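Carboxylesterase (EST-2) (PDB 5FRD) probably hydrolyses carboxylic esters as a thermophilic alpha/beta-hydrolase, and holds a coenzyme A molecule close to its active site. Local coordinates at residues L177-D180 with Y181-G184; V164-L167 with D168-C172; A72-S75 with L76-T79. All blocks are in the same frame, centred on the assembly; numbering follows the deposited sequence.

Contact 1: residues L177-D180 with Y181-G184. With COA (coenzyme A), chain C.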
loop_
_atom_site.group_PDB
_atom_site.type_symbol
_atom_site.label_atom_id
_atom_site.label_comp_id
_atom_site.label_asym_id
_atom_site.label_seq_id
_atom_site.Cartn_x
_atom_site.Cartn_y
_atom_site.Cartn_z
ATOM N N LEU A 177 2.957 -15.637 0.682
ATOM C CA LEU A 177 4.219 -15.882 0.021
ATOM C C LEU A 177 5.304 -16.289 1.033
ATOM O O LEU A 177 6.477 -16.330 0.672
ATOM C CB LEU A 177 4.663 -14.621 -0.705
ATOM C CG LEU A 177 3.820 -14.136 -1.874
ATOM C CD1 LEU A 177 4.373 -12.847 -2.447
ATOM C CD2 LEU A 177 3.725 -15.186 -2.978
ATOM N N LEU A 178 4.935 -16.596 2.265
ATOM C CA LEU A 178 5.921 -16.677 3.355
ATOM C C LEU A 178 6.989 -17.767 3.076
ATOM O O LEU A 178 8.182 -17.497 3.161
ATOM C CB LEU A 178 5.199 -16.918 4.678
ATOM C CG LEU A 178 5.990 -16.808 5.973
ATOM C CD1 LEU A 178 6.368 -15.365 6.223
ATOM C CD2 LEU A 178 5.165 -17.353 7.142
ATOM N N GLU A 179 6.545 -18.961 2.751
ATOM C CA GLU A 179 7.476 -20.071 2.542
ATOM C C GLU A 179 8.347 -19.848 1.321
ATOM O O GLU A 179 9.500 -20.234 1.324
ATOM C CB GLU A 179 6.736 -21.423 2.503
ATOM C CG GLU A 179 6.208 -21.839 3.872
ATOM C CD GLU A 179 7.309 -22.034 4.908
ATOM O OE1 GLU A 179 8.373 -22.597 4.558
ATOM O OE2 GLU A 179 7.112 -21.607 6.068
ATOM N N ASP A 180 7.798 -19.204 0.291
ATOM C CA ASP A 180 8.570 -18.887 -0.903
ATOM C C ASP A 180 9.723 -17.931 -0.605
ATOM O O ASP A 180 10.793 -18.049 -1.181
ATOM C CB ASP A 180 7.663 -18.316 -1.990
ATOM C CG ASP A 180 6.678 -19.340 -2.559
ATOM O OD1 ASP A 180 6.833 -20.558 -2.355
ATOM O OD2 ASP A 180 5.732 -18.912 -3.247
ATOM N N TYR A 181 9.529 -16.975 0.306
ATOM C CA TYR A 181 10.646 -16.203 0.792
ATOM C C TYR A 181 11.598 -17.086 1.616
ATOM O O TYR A 181 12.794 -17.000 1.430
ATOM C CB TYR A 181 10.196 -15.033 1.683
ATOM C CG TYR A 181 9.701 -13.793 0.975
ATOM C CD1 TYR A 181 10.581 -12.825 0.523
ATOM C CD2 TYR A 181 8.339 -13.568 0.835
ATOM C CE1 TYR A 181 10.114 -11.660 -0.094
ATOM C CE2 TYR A 181 7.861 -12.416 0.215
ATOM C CZ TYR A 181 8.740 -11.473 -0.223
ATOM O OH TYR A 181 8.244 -10.339 -0.843
ATOM N N ARG A 182 11.041 -17.856 2.542
ATOM C CA ARG A 182 11.837 -18.648 3.505
ATOM C C ARG A 182 12.764 -19.633 2.801
ATOM O O ARG A 182 13.902 -19.796 3.214
ATOM C CB ARG A 182 10.919 -19.401 4.484
ATOM C CG ARG A 182 10.511 -18.618 5.722
ATOM C CD ARG A 182 9.492 -19.408 6.538
ATOM N NE ARG A 182 9.162 -18.795 7.830
ATOM C CZ ARG A 182 8.112 -19.116 8.594
ATOM N NH1 ARG A 182 7.240 -20.053 8.221
ATOM N NH2 ARG A 182 7.926 -18.484 9.752
ATOM N N ASN A 183 12.258 -20.284 1.751
ATOM C CA ASN A 183 13.005 -21.349 1.062
ATOM C C ASN A 183 13.858 -20.848 -0.083
ATOM O O ASN A 183 14.436 -21.631 -0.831
ATOM C CB ASN A 183 12.071 -22.485 0.618
ATOM C CG ASN A 183 11.146 -22.103 -0.527
ATOM O OD1 ASN A 183 11.370 -21.137 -1.255
ATOM N ND2 ASN A 183 10.080 -22.864 -0.676
ATOM N N GLY A 184 13.899 -19.533 -0.244
ATOM C CA GLY A 184 14.817 -18.897 -1.146
ATOM C C GLY A 184 14.373 -18.883 -2.583
ATOM O O GLY A 184 15.166 -18.488 -3.417
HETATM N N1A COA C . 5.901 -12.289 8.385
HETATM C C2A COA C . 6.614 -13.083 9.196
HETATM N N3A COA C . 6.045 -14.081 9.883
HETATM C C4A COA C . 4.724 -14.339 9.763
HETATM C C5A COA C . 3.884 -13.530 8.903
HETATM C C6A COA C . 4.561 -12.466 8.182
HETATM N N6A COA C . 3.847 -11.661 7.366
HETATM N N7A COA C . 2.618 -13.971 8.981
HETATM C C8A COA C . 2.660 -15.024 9.817
HETATM N N9A COA C . 3.912 -15.225 10.277
HETATM C C1B COA C . 4.300 -16.270 11.244
HETATM C C2B COA C . 3.739 -15.890 12.584
HETATM O O2B COA C . 4.630 -14.994 13.248
HETATM C C3B COA C . 3.557 -17.251 13.234
HETATM O O3B COA C . 4.804 -17.667 13.791
HETATM P P3B COA C . 4.915 -18.351 15.252
HETATM O O7A COA C . 4.126 -19.628 15.051
HETATM O O8A COA C . 4.294 -17.329 16.182
HETATM O O9A COA C . 6.405 -18.523 15.446
HETATM C C4B COA C . 3.186 -18.156 12.075
HETATM O O4B COA C . 3.698 -17.501 10.897
HETATM C C5B COA C . 1.695 -18.406 11.922
HETATM O O5B COA C . 1.017 -17.147 11.781
HETATM P P1A COA C . -0.298 -17.003 10.872
HETATM O O1A COA C . -0.126 -17.678 9.575
HETATM O O2A COA C . -0.588 -15.501 10.847
HETATM O O3A COA C . -1.500 -17.786 11.599
HETATM P P2A COA C . -2.010 -17.706 13.123
HETATM O O4A COA C . -3.233 -18.580 13.070
HETATM O O5A COA C . -0.868 -17.936 14.064
HETATM O O6A COA C . -2.440 -16.174 13.415
HETATM C CBP COA C . -3.664 -14.151 13.294
HETATM C CCP COA C . -3.536 -15.565 12.744
HETATM C CDP COA C . -4.790 -13.449 12.538
HETATM C CEP COA C . -4.010 -14.242 14.794
HETATM C CAP COA C . -2.323 -13.404 13.077
HETATM O OAP COA C . -1.935 -13.468 11.681
HETATM C C9P COA C . -2.387 -11.961 13.525
HETATM O O9P COA C . -2.480 -11.689 14.704
HETATM N N8P COA C . -2.302 -11.023 12.564
HETATM C C7P COA C . -2.183 -9.588 12.835
HETATM C C6P COA C . -3.518 -8.853 12.899
HETATM C C5P COA C . -4.284 -8.654 11.606
HETATM O O5P COA C . -5.487 -8.939 11.540
HETATM N N4P COA C . -3.625 -8.102 10.585
HETATM C C3P COA C . -4.266 -7.751 9.339
HETATM C C2P COA C . -3.295 -7.939 8.197
HETATM S S1P COA C . -4.068 -7.347 6.676
#
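A chi1 of -170° swings CG of L178 away from its own N, and with the R182 chain extended from CG to NE, the leucine methyl CD2 lies over one face of the R182 guanidinium, offset toward its rim and 3.6 Å from NH1. E179 bends at chi2 (-62°), which curls its carboxylate round to the edge of that group. E179 and R182 each take two conformations; in one of each, OE2 of E179 accepts from NH1 of R182 at 2.7 Å, in the guanidinium plane, as a salt bridge, and the L178 methyl contact belongs to the same R182 conformer. The carboxylate plane is turned 59° from the guanidinium. The other L178 methyl faces the bound cofactor: CD1 is 3.8 Å from C2A of the coenzyme A adenine, with R117 and F210 also touching this leucine. In the alpha/beta-hydrolase fold this short helix, 178-182, belongs to the insertion between strands 106-112 and 192-197, where the family usually carries its cap. L177 stands at the N-cap; its O accepts from Y181 N at 3.1 Å and also lies at the edge of the Y181 ring, 3.3 Å from CD2. CB of L177 packs 4.0 Å from CE2 of the ring, whose OH is held by Q96 of helix 90-101. N183 N closes the last turn onto E179 O at 2.8 Å, before G184 leaves the helix with positive phi.

Contact 2: residues V164-L167 with D168-C172; sequences VLHL and DLSLC
D168 turns its carboxylate back along the helix toward V164, one turn earlier. Its CG stands anti to its own carbonyl carbon (chi1 -72°), which lays OD2 3.7 Å from CG1 of V164 in one of the two V164 conformers, the two side chains crossing at a slant. V164 O, an acceptor like the carboxylate, is taken by D168 N at 2.9 Å. The buried OD2 is instead gripped by two donors from loops, NE2 of H54 and the backbone N of G31, which would fix the rotation of the carboxylate and probably favour its charged form. L169, the next residue, packs against L165. These two leucines run side by side and point the same way, with CD1 of L165 3.9 Å from CD1 of L169, and L169 N bonds L165 O beneath them. Helix 162-173 lies in the insertion between strands 106-112 and 192-197 that forms the cap in alpha/beta hydrolases; its leucine side packs on I124, L125 and L128 of the short cap helices, and the L169 side chain is about 4 Å from the bound coenzyme A at the nearest atoms. L167, on the more exposed side, takes part chiefly through its carbonyl, which accepts L171 N at 3.1 Å. Beside it, H166 O is gripped twice by S170: by N at 2.9 Å, and by OG at 3.0 Å in one of the two serine conformers, the two donors arriving from opposite faces of the carbonyl plane. The same OG sits over one face of the H166 ring, 3.6 Å from CE1 and toward the rim.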
loop_
_atom_site.group_PDB
_atom_site.type_symbol
_atom_site.label_atom_id
_atom_site.label_comp_id
_atom_site.label_asym_id
_atom_site.label_seq_id
_atom_site.Cartn_x
_atom_site.Cartn_y
_atom_site.Cartn_z
ATOM N N VAL A 164 -16.759 -3.514 0.690
ATOM C CA VAL A 164 -15.453 -3.543 0.004
ATOM C C VAL A 164 -14.327 -3.836 0.997
ATOM O O VAL A 164 -13.391 -4.552 0.659
ATOM C CB VAL A 164 -15.198 -2.259 -0.812
ATOM C CG1 VAL A 164 -13.778 -2.182 -1.364
ATOM C CG2 VAL A 164 -16.153 -2.208 -1.990
ATOM N N LEU A 165 -14.395 -3.298 2.209
ATOM C CA LEU A 165 -13.384 -3.579 3.212
ATOM C C LEU A 165 -13.322 -5.068 3.480
ATOM O O LEU A 165 -12.230 -5.635 3.541
ATOM C CB LEU A 165 -13.683 -2.816 4.493
ATOM C CG LEU A 165 -12.805 -3.080 5.689
ATOM C CD1 LEU A 165 -11.352 -2.701 5.421
ATOM C CD2 LEU A 165 -13.318 -2.353 6.934
ATOM N N HIS A 166 -14.475 -5.711 3.632
ATOM C CA HIS A 166 -14.489 -7.145 3.886
ATOM C C HIS A 166 -13.945 -7.917 2.683
ATOM O O HIS A 166 -13.129 -8.848 2.866
ATOM C CB HIS A 166 -15.903 -7.620 4.238
ATOM C CG HIS A 166 -15.971 -9.070 4.557
ATOM N ND1 HIS A 166 -16.352 -10.012 3.624
ATOM C CD2 HIS A 166 -15.679 -9.745 5.685
ATOM C CE1 HIS A 166 -16.298 -11.212 4.175
ATOM N NE2 HIS A 166 -15.901 -11.078 5.425
ATOM N N LEU A 167 -14.283 -7.530 1.465
ATOM C CA LEU A 167 -13.722 -8.188 0.277
ATOM C C LEU A 167 -12.218 -8.061 0.229
ATOM O O LEU A 167 -11.502 -9.051 0.001
ATOM C CB LEU A 167 -14.311 -7.631 -1.009
ATOM C CG LEU A 167 -15.790 -7.934 -1.274
ATOM C CD1 LEU A 167 -16.236 -7.189 -2.522
ATOM C CD2 LEU A 167 -16.048 -9.428 -1.425
ATOM N N ASP A 168 -11.711 -6.865 0.475
ATOM C CA ASP A 168 -10.264 -6.607 0.451
ATOM C C ASP A 168 -9.552 -7.426 1.528
ATOM O O ASP A 168 -8.497 -7.995 1.291
ATOM C CB ASP A 168 -9.974 -5.117 0.734
ATOM C CG ASP A 168 -10.346 -4.186 -0.403
ATOM O OD1 ASP A 168 -10.588 -4.627 -1.548
ATOM O OD2 ASP A 168 -10.401 -2.925 -0.139
ATOM N N LEU A 169 -10.079 -7.437 2.749
ATOM C CA LEU A 169 -9.469 -8.179 3.845
ATOM C C LEU A 169 -9.526 -9.676 3.589
ATOM O O LEU A 169 -8.622 -10.393 4.016
ATOM C CB LEU A 169 -10.097 -7.833 5.183
ATOM C CG LEU A 169 -9.784 -6.424 5.688
ATOM C CD1 LEU A 169 -10.613 -6.168 6.943
ATOM C CD2 LEU A 169 -8.319 -6.238 6.001
ATOM N N SER A 170 -10.567 -10.155 2.942
ATOM C CA SER A 170 -10.620 -11.567 2.541
ATOM C C SER A 170 -9.503 -11.912 1.567
ATOM O O SER A 170 -8.937 -13.006 1.639
ATOM C CB SER A 170 -11.980 -11.881 1.933
ATOM O OG SER A 170 -12.994 -11.822 2.911
ATOM N N LEU A 171 -9.146 -10.984 0.674
ATOM C CA LEU A 171 -8.022 -11.215 -0.232
ATOM C C LEU A 171 -6.722 -11.223 0.546
ATOM O O LEU A 171 -5.850 -12.059 0.285
ATOM C CB LEU A 171 -7.945 -10.158 -1.325
ATOM C CG LEU A 171 -9.104 -10.060 -2.315
ATOM C CD1 LEU A 171 -8.810 -9.022 -3.389
ATOM C CD2 LEU A 171 -9.458 -11.390 -2.958
ATOM N N CYS A 172 -6.549 -10.324 1.496
ATOM C CA CYS A 172 -5.387 -10.358 2.393
ATOM C C CYS A 172 -5.260 -11.686 3.122
ATOM O O CYS A 172 -4.157 -12.285 3.226
ATOM C CB CYS A 172 -5.454 -9.256 3.454
ATOM S SG CYS A 172 -5.241 -7.577 2.835
#

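Contact 3: residues A72-S75 with L76-T79; sequences ASES and LKKT
S75 and T79 meet through a hydroxyl on a backbone carbonyl, where OG1 of T79 donates to S75 O at 2.8 Å. OG1 lies between the backbone N and the carbonyl carbon of T79 (chi1 53°), a rotation that aims it back up the helix. The tightly packed side is formed by A72, S75 and L76: L76 N bonds A72 O at 2.9 Å, and the OG of S75 turns back to Y71 O. Helix 65-79 lies against the sheet, as helices do in the alpha/beta-hydrolase fold. A72 touches I27 of strand 24-27 and V94 of helix 90-101, while S75, L76 and T79 touch F25. A valine in place of T79 would probably leave S75 O without its hydroxyl donor.

The polar side is looser. E74, bent at chi2, meets K77 directly in a long salt bridge, OE2 to NZ at 3.7 Å; in one conformer of K78, its NZ is 4.5 Å from OE1 of E74, beyond a salt bridge. With S73 and K77 each in one of two conformers, a water donates to OE2 of E74 at 2.6 Å and to OG of S73 at 2.8 Å, and accepts from NZ of K77 at 2.9 Å; the S73 OG also bonds Y70 O. The water bridges E74 and K77 alongside their long direct pairing, which is likely to be softer than a close ion pair.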
loop_
_atom_site.group_PDB
_atom_site.type_symbol
_atom_site.label_atom_id
_atom_site.label_comp_id
_atom_site.label_asym_id
_atom_site.label_seq_id
_atom_site.Cartn_x
_atom_site.Cartn_y
_atom_site.Cartn_z
ATOM N N ALA A 72 -2.835 -2.762 -11.392
ATOM C CA ALA A 72 -1.781 -1.867 -10.987
ATOM C C ALA A 72 -0.663 -1.803 -12.001
ATOM O O ALA A 72 -0.172 -0.740 -12.314
ATOM C CB ALA A 72 -1.265 -2.245 -9.616
ATOM N N SER A 73 -0.228 -2.973 -12.503
ATOM C CA SER A 73 0.830 -3.000 -13.487
ATOM C C SER A 73 0.472 -2.288 -14.799
ATOM O O SER A 73 1.274 -1.494 -15.306
ATOM C CB SER A 73 1.292 -4.418 -13.736
ATOM O OG SER A 73 0.267 -5.234 -14.237
ATOM N N GLU A 74 -0.730 -2.538 -15.302
ATOM C CA GLU A 74 -1.181 -1.858 -16.500
ATOM C C GLU A 74 -1.259 -0.364 -16.289
ATOM O O GLU A 74 -0.898 0.439 -17.140
ATOM C CB GLU A 74 -2.544 -2.397 -16.956
ATOM C CG GLU A 74 -2.477 -3.806 -17.509
ATOM C CD GLU A 74 -1.683 -3.871 -18.804
ATOM O OE1 GLU A 74 -2.013 -3.135 -19.744
ATOM O OE2 GLU A 74 -0.694 -4.614 -18.860
ATOM N N SER A 75 -1.719 0.038 -15.103
ATOM C CA SER A 75 -1.826 1.457 -14.805
ATOM C C SER A 75 -0.466 2.148 -14.653
ATOM O O SER A 75 -0.290 3.257 -15.099
ATOM C CB SER A 75 -2.649 1.663 -13.522
ATOM O OG SER A 75 -3.973 1.177 -13.641
ATOM N N LEU A 76 0.494 1.462 -14.049
ATOM C CA LEU A 76 1.836 1.947 -13.949
ATOM C C LEU A 76 2.431 2.131 -15.349
ATOM O O LEU A 76 2.954 3.176 -15.679
ATOM C CB LEU A 76 2.666 0.992 -13.072
ATOM C CG LEU A 76 4.055 1.395 -12.659
ATOM C CD1 LEU A 76 4.542 0.525 -11.511
ATOM C CD2 LEU A 76 5.067 1.377 -13.802
ATOM N N LYS A 77 2.310 1.097 -16.166
ATOM C CA LYS A 77 2.838 1.168 -17.529
ATOM C C LYS A 77 2.277 2.366 -18.300
ATOM O O LYS A 77 3.016 3.037 -19.024
ATOM C CB LYS A 77 2.526 -0.122 -18.285
ATOM C CG LYS A 77 3.348 -1.313 -17.857
ATOM C CD LYS A 77 2.787 -2.594 -18.474
ATOM C CE LYS A 77 3.548 -3.821 -18.019
ATOM N NZ LYS A 77 2.960 -5.071 -18.577
ATOM N N LYS A 78 0.986 2.662 -18.117
ATOM C CA LYS A 78 0.292 3.736 -18.861
ATOM C C LYS A 78 0.544 5.136 -18.327
ATOM O O LYS A 78 0.199 6.119 -18.981
ATOM C CB LYS A 78 -1.220 3.480 -18.881
ATOM C CG LYS A 78 -1.635 2.309 -19.778
ATOM C CD LYS A 78 -3.105 1.948 -19.583
ATOM C CE LYS A 78 -3.476 0.621 -20.219
ATOM N NZ LYS A 78 -3.411 0.676 -21.702
ATOM N N THR A 79 1.113 5.244 -17.118
ATOM C CA THR A 79 1.321 6.542 -16.510
ATOM C C THR A 79 2.785 6.923 -16.430
ATOM O O THR A 79 3.187 7.968 -16.929
ATOM C CB THR A 79 0.659 6.610 -15.104
ATOM O OG1 THR A 79 1.110 5.516 -14.311
ATOM C CG2 THR A 79 -0.838 6.605 -15.202
HETATM O O HOH W 1 0.711 -5.766 -16.965
#

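In the fold
Contacts 1 and 2 sit on successive helices, 178-182 and 162-173, and meet opposite ends of the coenzyme A: contact 1 reaches the adenine through L178, while C172 of contact 2, a residue of the CoA site, touches the cofactor nearer its thiol. Their centres are 23 Å apart and their nearest atoms about 8 Å; they do not touch each other, but each meets the same coenzyme A. In contact 2 the L169 side chain lies near, without touching, S89, H228 and D200, whose geometry is consistent with a catalytic triad. Contact 3, its centre 22 Å from that of contact 2 and 27 Å from that of contact 1, belongs to the helix layer on the sheet, away from the cofactor.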